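Local coordinates for protein triacylglycerol lipase (Clostridium botulinum, PDB 5AH1) that hydrolyses carboxylic ester bonds as a zinc-binding triacylglycerol lipase of the alpha/beta-hydrolase fold, and also attacks synthetic polyesters, at residues 126-132 against 183-187; 118-122 against 134-138; 232-238 against 308-313; 155-161 against 268-274. All coordinates share one frame; numbering follows the deposited sequence. Where two conformers were deposited one is given.

Contact 1. Residues 126-132 against 183-187. With ZN (zinc ion), chain B.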
loop_
_atom_site.group_PDB
_atom_site.type_symbol
_atom_site.label_atom_id
_atom_site.label_comp_id
_atom_site.label_asym_id
_atom_site.label_seq_id
_atom_site.Cartn_x
_atom_site.Cartn_y
_atom_site.Cartn_z
ATOM N N SER A 126 -7.421 -8.320 -0.113
ATOM C CA SER A 126 -8.640 -7.978 0.604
ATOM C C SER A 126 -8.934 -6.478 0.570
ATOM O O SER A 126 -8.099 -5.667 0.160
ATOM C CB SER A 126 -8.573 -8.507 2.030
ATOM O OG SER A 126 -8.486 -9.926 1.997
ATOM N N SER A 127 -10.129 -6.098 1.019
ATOM C CA SER A 127 -10.507 -4.697 1.048
ATOM C C SER A 127 -9.677 -3.917 2.070
ATOM O O SER A 127 -9.067 -4.477 2.968
ATOM C CB SER A 127 -11.967 -4.556 1.422
ATOM O OG SER A 127 -12.162 -5.002 2.751
ATOM N N ASN A 128 -9.680 -2.598 1.933
ATOM C CA ASN A 128 -9.004 -1.748 2.910
ATOM C C ASN A 128 -9.629 -1.868 4.302
ATOM O O ASN A 128 -8.914 -1.832 5.301
ATOM C CB ASN A 128 -8.996 -0.298 2.422
ATOM C CG ASN A 128 -7.892 -0.050 1.427
ATOM O OD1 ASN A 128 -6.718 -0.293 1.739
ATOM N ND2 ASN A 128 -8.229 0.463 0.252
ATOM N N TRP A 129 -10.946 -2.000 4.385
ATOM C CA TRP A 129 -11.569 -2.247 5.683
ATOM C C TRP A 129 -11.005 -3.528 6.302
ATOM O O TRP A 129 -10.560 -3.554 7.463
ATOM C CB TRP A 129 -13.075 -2.382 5.525
ATOM C CG TRP A 129 -13.801 -2.747 6.799
ATOM C CD1 TRP A 129 -13.911 -4.004 7.360
ATOM C CD2 TRP A 129 -14.531 -1.862 7.671
ATOM N NE1 TRP A 129 -14.655 -3.940 8.508
ATOM C CE2 TRP A 129 -15.052 -2.645 8.718
ATOM C CE3 TRP A 129 -14.787 -0.475 7.671
ATOM C CZ2 TRP A 129 -15.852 -2.105 9.724
ATOM C CZ3 TRP A 129 -15.566 0.049 8.672
ATOM C CH2 TRP A 129 -16.078 -0.754 9.691
ATOM N N ASP A 130 -11.016 -4.614 5.527
ATOM C CA ASP A 130 -10.572 -5.892 6.068
ATOM C C ASP A 130 -9.096 -5.794 6.473
ATOM O O ASP A 130 -8.700 -6.267 7.535
ATOM C CB ASP A 130 -10.762 -7.031 5.062
ATOM C CG ASP A 130 -12.244 -7.400 4.799
ATOM O OD1 ASP A 130 -13.179 -6.726 5.308
ATOM O OD2 ASP A 130 -12.458 -8.403 4.073
ATOM N N ARG A 131 -8.292 -5.191 5.609
ATOM C CA ARG A 131 -6.875 -4.999 5.898
ATOM C C ARG A 131 -6.619 -4.138 7.130
ATOM O O ARG A 131 -5.685 -4.393 7.869
ATOM C CB ARG A 131 -6.180 -4.445 4.660
ATOM C CG ARG A 131 -6.075 -5.498 3.521
ATOM C CD ARG A 131 -5.720 -4.867 2.193
ATOM N NE ARG A 131 -4.626 -3.895 2.263
ATOM C CZ ARG A 131 -3.411 -4.057 1.743
ATOM N NH1 ARG A 131 -2.996 -5.222 1.243
ATOM N NH2 ARG A 131 -2.568 -3.038 1.795
ATOM N N ALA A 132 -7.438 -3.121 7.342
ATOM C CA ALA A 132 -7.306 -2.294 8.533
ATOM C C ALA A 132 -7.616 -3.082 9.814
ATOM O O ALA A 132 -6.920 -2.933 10.818
ATOM C CB ALA A 132 -8.171 -1.055 8.431
ATOM N N MET A 183 -1.335 0.193 -1.956
ATOM C CA MET A 183 -2.566 0.070 -1.192
ATOM C C MET A 183 -2.362 0.190 0.331
ATOM O O MET A 183 -3.292 0.545 1.065
ATOM C CB MET A 183 -3.217 -1.272 -1.503
ATOM C CG MET A 183 -4.657 -1.374 -1.075
ATOM S SD MET A 183 -5.282 -3.034 -1.386
ATOM C CE MET A 183 -6.981 -2.744 -0.923
ATOM N N GLY A 184 -1.154 -0.094 0.809
ATOM C CA GLY A 184 -0.833 0.086 2.217
ATOM C C GLY A 184 -1.128 1.498 2.723
ATOM O O GLY A 184 -1.553 1.656 3.853
ATOM N N GLY A 185 -0.989 2.491 1.855
ATOM C CA GLY A 185 -1.308 3.860 2.220
ATOM C C GLY A 185 -2.799 4.090 2.464
ATOM O O GLY A 185 -3.184 4.797 3.393
ATOM N N GLN A 186 -3.662 3.488 1.645
ATOM C CA GLN A 186 -5.094 3.527 1.908
ATOM C C GLN A 186 -5.418 2.799 3.199
ATOM O O GLN A 186 -6.239 3.261 4.003
ATOM C CB GLN A 186 -5.879 2.871 0.775
ATOM C CG GLN A 186 -5.915 3.608 -0.538
ATOM C CD GLN A 186 -6.660 2.785 -1.560
ATOM O OE1 GLN A 186 -6.300 1.618 -1.808
ATOM N NE2 GLN A 186 -7.733 3.348 -2.125
ATOM N N THR A 187 -4.786 1.645 3.408
ATOM C CA THR A 187 -5.060 0.838 4.594
ATOM C C THR A 187 -4.695 1.588 5.876
ATOM O O THR A 187 -5.443 1.547 6.848
ATOM C CB THR A 187 -4.301 -0.481 4.528
ATOM O OG1 THR A 187 -4.714 -1.210 3.361
ATOM C CG2 THR A 187 -4.553 -1.331 5.775
HETATM ZN ZN ZN B . -14.889 -7.346 4.638
#
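Three polar atoms of two side chains converge on T187 OG1: its hydroxyl donates to N128 OD1 at 2.7 Å, in the plane of that amide carbonyl, while R131 grips it side-on with NE and NH2. This knot joins helix 128-140 to helix 183-197, probably the helix that follows the nucleophile elbow of the alpha/beta-hydrolase fold, and the short axes cross at -71°. The NE to OG1 bond is 2.9 Å long and the hydroxyl lies in the guanidinium plane, whereas NH2 reaches the same oxygen at 3.2 Å less directly. A threonine suits the spot because one small side chain both donates and accepts, while its CG2 packs on R131 CB. R131 NH1 has its strongest partner outside the segments, G123 O, and a bend at chi3 (46°) brings the flat end round to the hydroxyl. Over one guanidinium face lies M183 SD, 3.8 Å from R131 CZ; this flexible, polarisable thioether can follow the flat group closely. On the far side of the helix D130 OD1 binds the zinc ion. N128 spends its other amide atom on Q186: ND2 donates to OE1 at 3.0 Å, approaching from above that carbonyl plane, with the two amides nearly perpendicular.

Contact 2. Residues 118-122 against 134-138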
loop_
_atom_site.group_PDB
_atom_site.type_symbol
_atom_site.label_atom_id
_atom_site.label_comp_id
_atom_site.label_asym_id
_atom_site.label_seq_id
_atom_site.Cartn_x
_atom_site.Cartn_y
_atom_site.Cartn_z
ATOM N N TYR A 118 8.975 -2.119 12.872
ATOM C CA TYR A 118 8.259 -3.382 12.717
ATOM C C TYR A 118 7.596 -3.444 11.361
ATOM O O TYR A 118 7.382 -2.420 10.696
ATOM C CB TYR A 118 7.186 -3.511 13.801
ATOM C CG TYR A 118 7.739 -3.344 15.179
ATOM C CD1 TYR A 118 8.311 -4.422 15.822
ATOM C CD2 TYR A 118 7.745 -2.117 15.820
ATOM C CE1 TYR A 118 8.859 -4.302 17.067
ATOM C CE2 TYR A 118 8.300 -1.983 17.094
ATOM C CZ TYR A 118 8.862 -3.080 17.708
ATOM O OH TYR A 118 9.432 -2.987 18.970
ATOM N N THR A 119 7.240 -4.658 10.974
ATOM C CA THR A 119 6.556 -4.907 9.715
ATOM C C THR A 119 5.230 -5.591 10.013
ATOM O O THR A 119 5.191 -6.586 10.733
ATOM C CB THR A 119 7.398 -5.815 8.802
ATOM O OG1 THR A 119 8.643 -5.168 8.511
ATOM C CG2 THR A 119 6.690 -6.093 7.488
ATOM N N ALA A 120 4.146 -5.032 9.491
ATOM C CA ALA A 120 2.834 -5.662 9.607
ATOM C C ALA A 120 2.455 -6.314 8.294
ATOM O O ALA A 120 2.778 -5.801 7.222
ATOM C CB ALA A 120 1.792 -4.654 10.016
ATOM N N THR A 121 1.718 -7.416 8.380
ATOM C CA THR A 121 1.304 -8.151 7.195
ATOM C C THR A 121 -0.205 -8.350 7.235
ATOM O O THR A 121 -0.748 -8.786 8.255
ATOM C CB THR A 121 2.088 -9.456 7.083
ATOM O OG1 THR A 121 3.476 -9.096 6.943
ATOM C CG2 THR A 121 1.632 -10.276 5.891
ATOM N N VAL A 122 -0.871 -7.987 6.141
ATOM C CA VAL A 122 -2.319 -8.036 6.027
ATOM C C VAL A 122 -2.721 -8.720 4.712
ATOM O O VAL A 122 -1.853 -9.127 3.940
ATOM C CB VAL A 122 -2.925 -6.614 6.146
ATOM C CG1 VAL A 122 -2.558 -5.989 7.503
ATOM C CG2 VAL A 122 -2.471 -5.710 4.997
ATOM N N GLU A 134 -7.283 -6.291 10.099
ATOM C CA GLU A 134 -6.146 -7.198 10.219
ATOM C C GLU A 134 -4.931 -6.468 10.788
ATOM O O GLU A 134 -4.220 -7.016 11.630
ATOM C CB GLU A 134 -5.849 -7.832 8.870
ATOM C CG GLU A 134 -6.992 -8.746 8.416
ATOM C CD GLU A 134 -7.025 -8.986 6.925
ATOM O OE1 GLU A 134 -6.109 -8.554 6.199
ATOM O OE2 GLU A 134 -7.991 -9.640 6.466
ATOM N N LEU A 135 -4.691 -5.244 10.332
ATOM C CA LEU A 135 -3.569 -4.447 10.815
ATOM C C LEU A 135 -3.678 -4.152 12.318
ATOM O O LEU A 135 -2.698 -4.262 13.065
ATOM C CB LEU A 135 -3.486 -3.149 10.016
ATOM C CG LEU A 135 -2.362 -2.189 10.374
ATOM C CD1 LEU A 135 -1.009 -2.873 10.307
ATOM C CD2 LEU A 135 -2.416 -0.990 9.439
ATOM N N TYR A 136 -4.881 -3.792 12.759
ATOM C CA TYR A 136 -5.153 -3.617 14.180
ATOM C C TYR A 136 -4.740 -4.848 14.992
ATOM O O TYR A 136 -3.959 -4.745 15.942
ATOM C CB TYR A 136 -6.636 -3.269 14.385
ATOM C CG TYR A 136 -7.047 -3.228 15.829
ATOM C CD1 TYR A 136 -6.844 -2.098 16.607
ATOM C CD2 TYR A 136 -7.643 -4.324 16.421
ATOM C CE1 TYR A 136 -7.210 -2.076 17.941
ATOM C CE2 TYR A 136 -8.004 -4.316 17.750
ATOM C CZ TYR A 136 -7.776 -3.190 18.513
ATOM O OH TYR A 136 -8.151 -3.177 19.836
ATOM N N ALA A 137 -5.205 -6.015 14.584
ATOM C CA ALA A 137 -4.878 -7.240 15.309
ATOM C C ALA A 137 -3.404 -7.588 15.199
ATOM O O ALA A 137 -2.818 -8.121 16.149
ATOM C CB ALA A 137 -5.726 -8.384 14.804
ATOM N N TYR A 138 -2.801 -7.311 14.049
ATOM C CA TYR A 138 -1.390 -7.622 13.846
ATOM C C TYR A 138 -0.521 -6.837 14.819
ATOM O O TYR A 138 0.511 -7.327 15.289
ATOM C CB TYR A 138 -0.953 -7.332 12.398
ATOM C CG TYR A 138 0.268 -8.114 12.014
ATOM C CD1 TYR A 138 1.533 -7.649 12.321
ATOM C CD2 TYR A 138 0.160 -9.372 11.441
ATOM C CE1 TYR A 138 2.660 -8.384 12.021
ATOM C CE2 TYR A 138 1.283 -10.117 11.145
ATOM C CZ TYR A 138 2.528 -9.614 11.435
ATOM O OH TYR A 138 3.653 -10.361 11.166
HETATM O O HOH W 1 6.035 -9.159 10.761
#
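Y138 reaches from helix 128-140 across to residues 119-121, its CG anti to the backbone N (chi1 -158°), which lays the ring along the strand's backbone. From CB the chain enters the ring at CG, about equally far from T121 N and T121 O. On one side of the ring CD1 sits 3.6 Å from A120 CA and touches A120 CB; on the other side CD2 comes within 3.4 Å of T121 O. One ring face covers the A120-T121 peptide, with T121 N 3.7 Å above the plane over its centre. T121 N is buried there and has no hydrogen-bond partner in the model. Further out CE1 approaches T119 O, and at the tip OH shares a water with that carbonyl, the water donating to T119 O at 2.7 Å. A tyrosine thus offers a broad flat face for a peptide and a polar end for the water.

Strand 117-120 is an outermost strand of the parallel alpha/beta-hydrolase sheet, and helix 128-140 packs against it, the two segments running at 142° to each other. A120 is small enough for L135 CD1 to press to 3.3 Å from its CB, a tight contact. V122 CG1 rests on L135 CB at 3.9 Å. Beside it E134, whose carboxylate bonds to Y146 and G123 N, brings OE1 to 3.7 Å from V122 CB.

Contact 3. Residues 232-238 against 308-313. With K (potassium ion), chain D.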
loop_
_atom_site.group_PDB
_atom_site.type_symbol
_atom_site.label_atom_id
_atom_site.label_comp_id
_atom_site.label_asym_id
_atom_site.label_seq_id
_atom_site.Cartn_x
_atom_site.Cartn_y
_atom_site.Cartn_z
ATOM N N ASP A 232 -6.469 8.310 -4.780
ATOM C CA ASP A 232 -7.655 8.469 -5.619
ATOM C C ASP A 232 -7.865 7.272 -6.553
ATOM O O ASP A 232 -8.541 7.391 -7.560
ATOM C CB ASP A 232 -7.576 9.759 -6.443
ATOM C CG ASP A 232 -7.751 11.003 -5.609
ATOM O OD1 ASP A 232 -8.515 10.979 -4.618
ATOM O OD2 ASP A 232 -7.139 12.031 -5.983
ATOM N N GLY A 233 -7.333 6.111 -6.192
ATOM C CA GLY A 233 -7.450 4.926 -7.027
ATOM C C GLY A 233 -6.401 4.883 -8.125
ATOM O O GLY A 233 -5.557 5.775 -8.263
ATOM N N THR A 234 -6.445 3.819 -8.901
ATOM C CA THR A 234 -5.635 3.706 -10.083
ATOM C C THR A 234 -6.503 3.253 -11.238
ATOM O O THR A 234 -7.298 2.323 -11.116
ATOM C CB THR A 234 -4.460 2.722 -9.905
ATOM O OG1 THR A 234 -3.903 2.499 -11.193
ATOM C CG2 THR A 234 -4.881 1.386 -9.262
ATOM N N THR A 235 -6.317 3.900 -12.384
ATOM C CA THR A 235 -7.081 3.519 -13.565
ATOM C C THR A 235 -6.646 2.170 -14.128
ATOM O O THR A 235 -7.337 1.616 -14.966
ATOM C CB THR A 235 -7.070 4.597 -14.655
ATOM O OG1 THR A 235 -5.748 4.778 -15.164
ATOM C CG2 THR A 235 -7.647 5.911 -14.139
ATOM N N LEU A 236 -5.562 1.603 -13.608
ATOM C CA LEU A 236 -5.216 0.225 -13.956
ATOM C C LEU A 236 -6.329 -0.724 -13.525
ATOM O O LEU A 236 -6.687 -1.661 -14.254
ATOM C CB LEU A 236 -3.883 -0.199 -13.345
ATOM C CG LEU A 236 -3.374 -1.578 -13.780
ATOM C CD1 LEU A 236 -3.191 -1.658 -15.289
ATOM C CD2 LEU A 236 -2.088 -1.887 -13.064
ATOM N N SER A 237 -6.916 -0.489 -12.354
ATOM C CA SER A 237 -8.066 -1.285 -11.972
ATOM C C SER A 237 -9.270 -0.950 -12.856
ATOM O O SER A 237 -9.953 -1.856 -13.342
ATOM C CB SER A 237 -8.429 -1.133 -10.502
ATOM O OG SER A 237 -9.604 -1.890 -10.275
ATOM N N ASP A 238 -9.550 0.333 -13.064
ATOM C CA ASP A 238 -10.702 0.727 -13.867
ATOM C C ASP A 238 -10.714 0.030 -15.238
ATOM O O ASP A 238 -11.747 -0.440 -15.698
ATOM C CB ASP A 238 -10.707 2.227 -14.122
ATOM C CG ASP A 238 -10.848 3.069 -12.866
ATOM O OD1 ASP A 238 -10.875 2.555 -11.748
ATOM O OD2 ASP A 238 -10.893 4.304 -13.015
ATOM N N LEU A 308 -9.269 -0.338 -5.089
ATOM C CA LEU A 308 -8.213 0.246 -5.913
ATOM C C LEU A 308 -8.713 1.068 -7.081
ATOM O O LEU A 308 -7.960 1.877 -7.620
ATOM C CB LEU A 308 -7.290 -0.845 -6.447
ATOM C CG LEU A 308 -6.415 -1.525 -5.388
ATOM C CD1 LEU A 308 -5.779 -2.781 -5.948
ATOM C CD2 LEU A 308 -5.333 -0.584 -4.853
ATOM N N SER A 309 -9.954 0.823 -7.502
ATOM C CA SER A 309 -10.515 1.555 -8.632
ATOM C C SER A 309 -10.766 3.002 -8.230
ATOM O O SER A 309 -10.864 3.319 -7.038
ATOM C CB SER A 309 -11.824 0.918 -9.103
ATOM O OG SER A 309 -12.898 1.135 -8.203
ATOM N N THR A 310 -10.897 3.898 -9.202
ATOM C CA THR A 310 -11.124 5.296 -8.851
ATOM C C THR A 310 -12.474 5.478 -8.151
ATOM O O THR A 310 -12.568 6.244 -7.194
ATOM C CB THR A 310 -10.968 6.220 -10.065
ATOM O OG1 THR A 310 -11.900 5.865 -11.087
ATOM C CG2 THR A 310 -9.525 6.137 -10.610
ATOM N N GLU A 311 -13.515 4.781 -8.609
ATOM C CA GLU A 311 -14.792 4.821 -7.910
ATOM C C GLU A 311 -14.664 4.361 -6.445
ATOM O O GLU A 311 -15.245 4.963 -5.531
ATOM C CB GLU A 311 -15.792 3.927 -8.641
ATOM C CG GLU A 311 -17.204 3.895 -8.043
ATOM C CD GLU A 311 -18.094 2.827 -8.680
ATOM O OE1 GLU A 311 -17.547 1.779 -9.092
ATOM O OE2 GLU A 311 -19.327 3.040 -8.771
ATOM N N GLY A 312 -13.965 3.253 -6.229
ATOM C CA GLY A 312 -13.864 2.681 -4.902
ATOM C C GLY A 312 -12.997 3.519 -3.975
ATOM O O GLY A 312 -13.298 3.646 -2.791
ATOM N N ALA A 313 -11.936 4.094 -4.519
ATOM C CA ALA A 313 -11.060 4.966 -3.735
ATOM C C ALA A 313 -11.825 6.242 -3.364
ATOM O O ALA A 313 -11.707 6.736 -2.238
ATOM C CB ALA A 313 -9.817 5.288 -4.522
HETATM K K K D . -12.461 -2.603 -14.259
HETATM O O HOH W 2 -13.833 3.164 -11.071
#
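D238 grips the start of helix 310-317 with both carboxylate oxygens, which T310 meets with its backbone and its side chain. Two helix N-termini of this alpha/beta-hydrolase come together here, each with its own N-cap: T234 OG1 accepts from L236 N and also bonds to V386 O, while S309 OG accepts from G312 N and also bonds to Y306 O.

The tight part lies at the other end, where G233 slides over the turn between L308 and T310. Its CA is 3.1 Å from L308 O and its N equally close to A313 CB. With no side chain and a positive phi (83°), G233 lets the two backbones come this near. The single methyl of A313 packs against the D232-G233 peptide. Next along, T234 N donates to L308 O at 2.8 Å, almost in line with the carbonyl.

Packing is looser at S237, whose CB stands 4.2 Å from L308 CB and whose hydroxyl bonds to T305 O. The D238 end is polar and partly exposed yet firmly bonded. A water there donates weakly to D238 OD1 and accepts from E311 N. Backbone oxygens of S237 and D238 bind a potassium ion with M240, and R368 forms a salt bridge to D238 OD2. T310 N meets the syn lone pair of D238 OD1 at 2.9 Å, while T310 OG1 donates to OD2 at 2.7 Å.

Contact 4. Residues 155-161 against 268-274. With ZN (zinc ion), chain B.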
loop_
_atom_site.group_PDB
_atom_site.type_symbol
_atom_site.label_atom_id
_atom_site.label_comp_id
_atom_site.label_asym_id
_atom_site.label_seq_id
_atom_site.Cartn_x
_atom_site.Cartn_y
_atom_site.Cartn_z
ATOM N N LYS A 155 -21.412 -10.515 3.800
ATOM C CA LYS A 155 -21.589 -11.966 3.802
ATOM C C LYS A 155 -20.272 -12.716 3.897
ATOM O O LYS A 155 -19.973 -13.601 3.110
ATOM C CB LYS A 155 -22.378 -12.405 2.571
ATOM C CG LYS A 155 -23.691 -11.647 2.399
ATOM C CD LYS A 155 -24.381 -11.992 1.093
ATOM C CE LYS A 155 -25.674 -11.192 0.920
ATOM N NZ LYS A 155 -25.463 -9.706 0.929
ATOM N N HIS A 156 -19.483 -12.345 4.895
ATOM C CA HIS A 156 -18.270 -13.076 5.232
ATOM C C HIS A 156 -18.133 -13.239 6.739
ATOM O O HIS A 156 -18.958 -12.760 7.503
ATOM C CB HIS A 156 -17.015 -12.506 4.523
ATOM C CG HIS A 156 -16.456 -11.202 5.047
ATOM N ND1 HIS A 156 -15.926 -11.039 6.310
ATOM C CD2 HIS A 156 -16.223 -10.032 4.397
ATOM C CE1 HIS A 156 -15.436 -9.814 6.424
ATOM N NE2 HIS A 156 -15.586 -9.187 5.272
ATOM N N ASN A 157 -17.105 -13.950 7.174
ATOM C CA ASN A 157 -16.955 -14.250 8.584
ATOM C C ASN A 157 -16.632 -12.989 9.361
ATOM O O ASN A 157 -15.887 -12.128 8.883
ATOM C CB ASN A 157 -15.798 -15.222 8.810
ATOM C CG ASN A 157 -16.104 -16.617 8.360
ATOM O OD1 ASN A 157 -17.260 -17.015 8.295
ATOM N ND2 ASN A 157 -15.060 -17.376 8.058
ATOM N N ARG A 158 -17.157 -12.893 10.579
ATOM C CA ARG A 158 -16.772 -11.813 11.486
ATOM C C ARG A 158 -15.343 -11.967 11.986
ATOM O O ARG A 158 -14.629 -10.972 12.109
ATOM C CB ARG A 158 -17.712 -11.727 12.682
ATOM C CG ARG A 158 -17.313 -10.657 13.684
ATOM C CD ARG A 158 -18.286 -10.453 14.839
ATOM N NE ARG A 158 -17.694 -9.564 15.828
ATOM C CZ ARG A 158 -18.200 -9.332 17.035
ATOM N NH1 ARG A 158 -19.347 -9.826 17.437
ATOM N NH2 ARG A 158 -17.517 -8.601 17.881
ATOM N N TYR A 159 -14.927 -13.199 12.286
ATOM C CA TYR A 159 -13.595 -13.434 12.853
ATOM C C TYR A 159 -12.672 -14.047 11.840
ATOM O O TYR A 159 -13.070 -14.923 11.074
ATOM C CB TYR A 159 -13.678 -14.313 14.105
ATOM C CG TYR A 159 -14.498 -13.679 15.190
ATOM C CD1 TYR A 159 -13.983 -12.642 15.953
ATOM C CD2 TYR A 159 -15.792 -14.078 15.419
ATOM C CE1 TYR A 159 -14.749 -12.034 16.930
ATOM C CE2 TYR A 159 -16.568 -13.486 16.388
ATOM C CZ TYR A 159 -16.038 -12.455 17.148
ATOM O OH TYR A 159 -16.770 -11.825 18.139
ATOM N N GLY A 160 -11.427 -13.614 11.887
ATOM C CA GLY A 160 -10.410 -14.069 10.969
ATOM C C GLY A 160 -9.308 -14.807 11.689
ATOM O O GLY A 160 -9.562 -15.553 12.640
ATOM N N ARG A 161 -8.076 -14.606 11.252
ATOM C CA ARG A 161 -6.967 -15.324 11.840
ATOM C C ARG A 161 -6.480 -14.627 13.110
ATOM O O ARG A 161 -6.999 -13.576 13.504
ATOM C CB ARG A 161 -5.868 -15.569 10.810
ATOM C CG ARG A 161 -5.179 -14.363 10.286
ATOM C CD ARG A 161 -4.036 -14.774 9.347
ATOM N NE ARG A 161 -4.490 -15.507 8.166
ATOM C CZ ARG A 161 -3.701 -16.230 7.370
ATOM N NH1 ARG A 161 -2.402 -16.333 7.606
ATOM N NH2 ARG A 161 -4.214 -16.857 6.325
ATOM N N ASP A 268 0.497 -17.086 0.969
ATOM C CA ASP A 268 -0.869 -17.360 1.414
ATOM C C ASP A 268 -1.671 -16.110 1.068
ATOM O O ASP A 268 -1.249 -14.997 1.377
ATOM C CB ASP A 268 -0.805 -17.618 2.930
ATOM C CG ASP A 268 -2.164 -17.848 3.599
ATOM O OD1 ASP A 268 -3.238 -17.710 2.974
ATOM O OD2 ASP A 268 -2.133 -18.181 4.813
ATOM N N LEU A 269 -2.791 -16.276 0.377
ATOM C CA LEU A 269 -3.630 -15.134 -0.018
ATOM C C LEU A 269 -4.543 -14.644 1.105
ATOM O O LEU A 269 -5.151 -13.585 0.987
ATOM C CB LEU A 269 -4.458 -15.453 -1.254
ATOM C CG LEU A 269 -3.635 -15.833 -2.481
ATOM C CD1 LEU A 269 -4.546 -16.320 -3.594
ATOM C CD2 LEU A 269 -2.771 -14.671 -2.952
ATOM N N LYS A 270 -4.622 -15.401 2.197
ATOM C CA LYS A 270 -5.251 -14.938 3.438
ATOM C C LYS A 270 -6.718 -14.544 3.265
ATOM O O LYS A 270 -7.202 -13.622 3.918
ATOM C CB LYS A 270 -4.434 -13.791 4.055
ATOM C CG LYS A 270 -2.938 -14.091 4.093
ATOM C CD LYS A 270 -2.096 -13.067 4.872
ATOM C CE LYS A 270 -0.630 -13.458 4.857
ATOM N NZ LYS A 270 -0.015 -13.392 3.520
ATOM N N LEU A 271 -7.444 -15.309 2.449
ATOM C CA LEU A 271 -8.868 -15.076 2.213
ATOM C C LEU A 271 -9.742 -15.970 3.106
ATOM O O LEU A 271 -10.832 -16.373 2.711
ATOM C CB LEU A 271 -9.180 -15.267 0.720
ATOM C CG LEU A 271 -8.567 -14.160 -0.154
ATOM C CD1 LEU A 271 -8.557 -14.574 -1.608
ATOM C CD2 LEU A 271 -9.280 -12.827 0.022
ATOM N N ASP A 272 -9.257 -16.237 4.311
ATOM C CA ASP A 272 -9.954 -17.048 5.304
ATOM C C ASP A 272 -11.404 -16.604 5.501
ATOM O O ASP A 272 -12.301 -17.437 5.654
ATOM C CB ASP A 272 -9.257 -16.965 6.669
ATOM C CG ASP A 272 -7.794 -17.360 6.636
ATOM O OD1 ASP A 272 -7.080 -17.037 5.668
ATOM O OD2 ASP A 272 -7.357 -17.981 7.626
ATOM N N GLN A 273 -11.627 -15.294 5.521
ATOM C CA GLN A 273 -12.933 -14.759 5.889
ATOM C C GLN A 273 -13.996 -15.082 4.853
ATOM O O GLN A 273 -15.171 -15.103 5.170
ATOM C CB GLN A 273 -12.871 -13.250 6.188
ATOM C CG GLN A 273 -12.786 -12.317 4.980
ATOM C CD GLN A 273 -11.387 -12.165 4.437
ATOM O OE1 GLN A 273 -10.610 -13.121 4.366
ATOM N NE2 GLN A 273 -11.049 -10.946 4.047
ATOM N N TRP A 274 -13.540 -15.318 3.623
ATOM C CA TRP A 274 -14.393 -15.668 2.497
ATOM C C TRP A 274 -14.540 -17.169 2.289
ATOM O O TRP A 274 -15.139 -17.587 1.313
ATOM C CB TRP A 274 -13.838 -15.045 1.212
ATOM C CG TRP A 274 -13.883 -13.540 1.189
ATOM C CD1 TRP A 274 -12.829 -12.678 1.312
ATOM C CD2 TRP A 274 -15.048 -12.726 1.036
ATOM N NE1 TRP A 274 -13.259 -11.377 1.243
ATOM C CE2 TRP A 274 -14.619 -11.379 1.052
ATOM C CE3 TRP A 274 -16.409 -13.001 0.860
ATOM C CZ2 TRP A 274 -15.500 -10.321 0.929
ATOM C CZ3 TRP A 274 -17.280 -11.949 0.728
ATOM C CH2 TRP A 274 -16.821 -10.615 0.751
HETATM ZN ZN ZN B . -14.889 -7.346 4.638
HETATM O O HOH W 3 -6.428 -13.543 7.009
#
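K155 opens the contact by laying its carbonyl oxygen near W274 CZ3; as the first residue past helix 148-154, it leaves the helix with positive phi. H156 is a zinc ligand: NE2 lies 2.1 Å from the metal, in a site completed by D130, H150 and D302. A ring with two nitrogens suits the place, since ND1 donates to N157 O at 2.8 Å, which helps fix the ring's rotation. With chi1 at 74°, its CG between the backbone N and the carbonyl carbon, the imidazole enters between two neighbours. Its edge points at the W274 face in a T-shaped pair, the planes 64° apart, while Q273 CG covers one imidazole face in a CH-pi contact 3.8 Å from the ring centroid. The amide of Q273 goes on to D130, another ligand of the same zinc. N157 N then donates almost straight to Q273 O at 3.0 Å. Further on, R161 bends at chi3 so that NH2 makes salt bridges to D268 OD2 and D272 OD1, each 2.9 Å away and in the guanidinium plane. K270 CG lies over one face of the R161 guanidinium, and D268 OD1 accepts from K270 N in an Asx turn. The segment thus runs from helix 148-154 into strand 159-163, the partner of strand 142-145, and leans on the loop that leads to helix 284-292.

Overall arrangement
Contacts 1, 2 and 3 are buried, contact 4 only partly, its centre about 20 Å from the chain centre, against about 8 Å for that of contact 1. Contacts 1 and 2 share helix 128-140: its start uses buried amides, a hydroxyl and a guanidinium against another helix, its later turns mainly aliphatic and aromatic surface against the sheet edge. The zinc ion joins contacts 1 and 4, where D130 and Q273 also meet; in contact 4 the salt bridges lie on the more open side, while the zinc-binding histidine is buried. Contact 3 instead rests on helix caps, glycine packing and a carboxylate, beside a potassium ion; it touches contact 1 through L308 and A313.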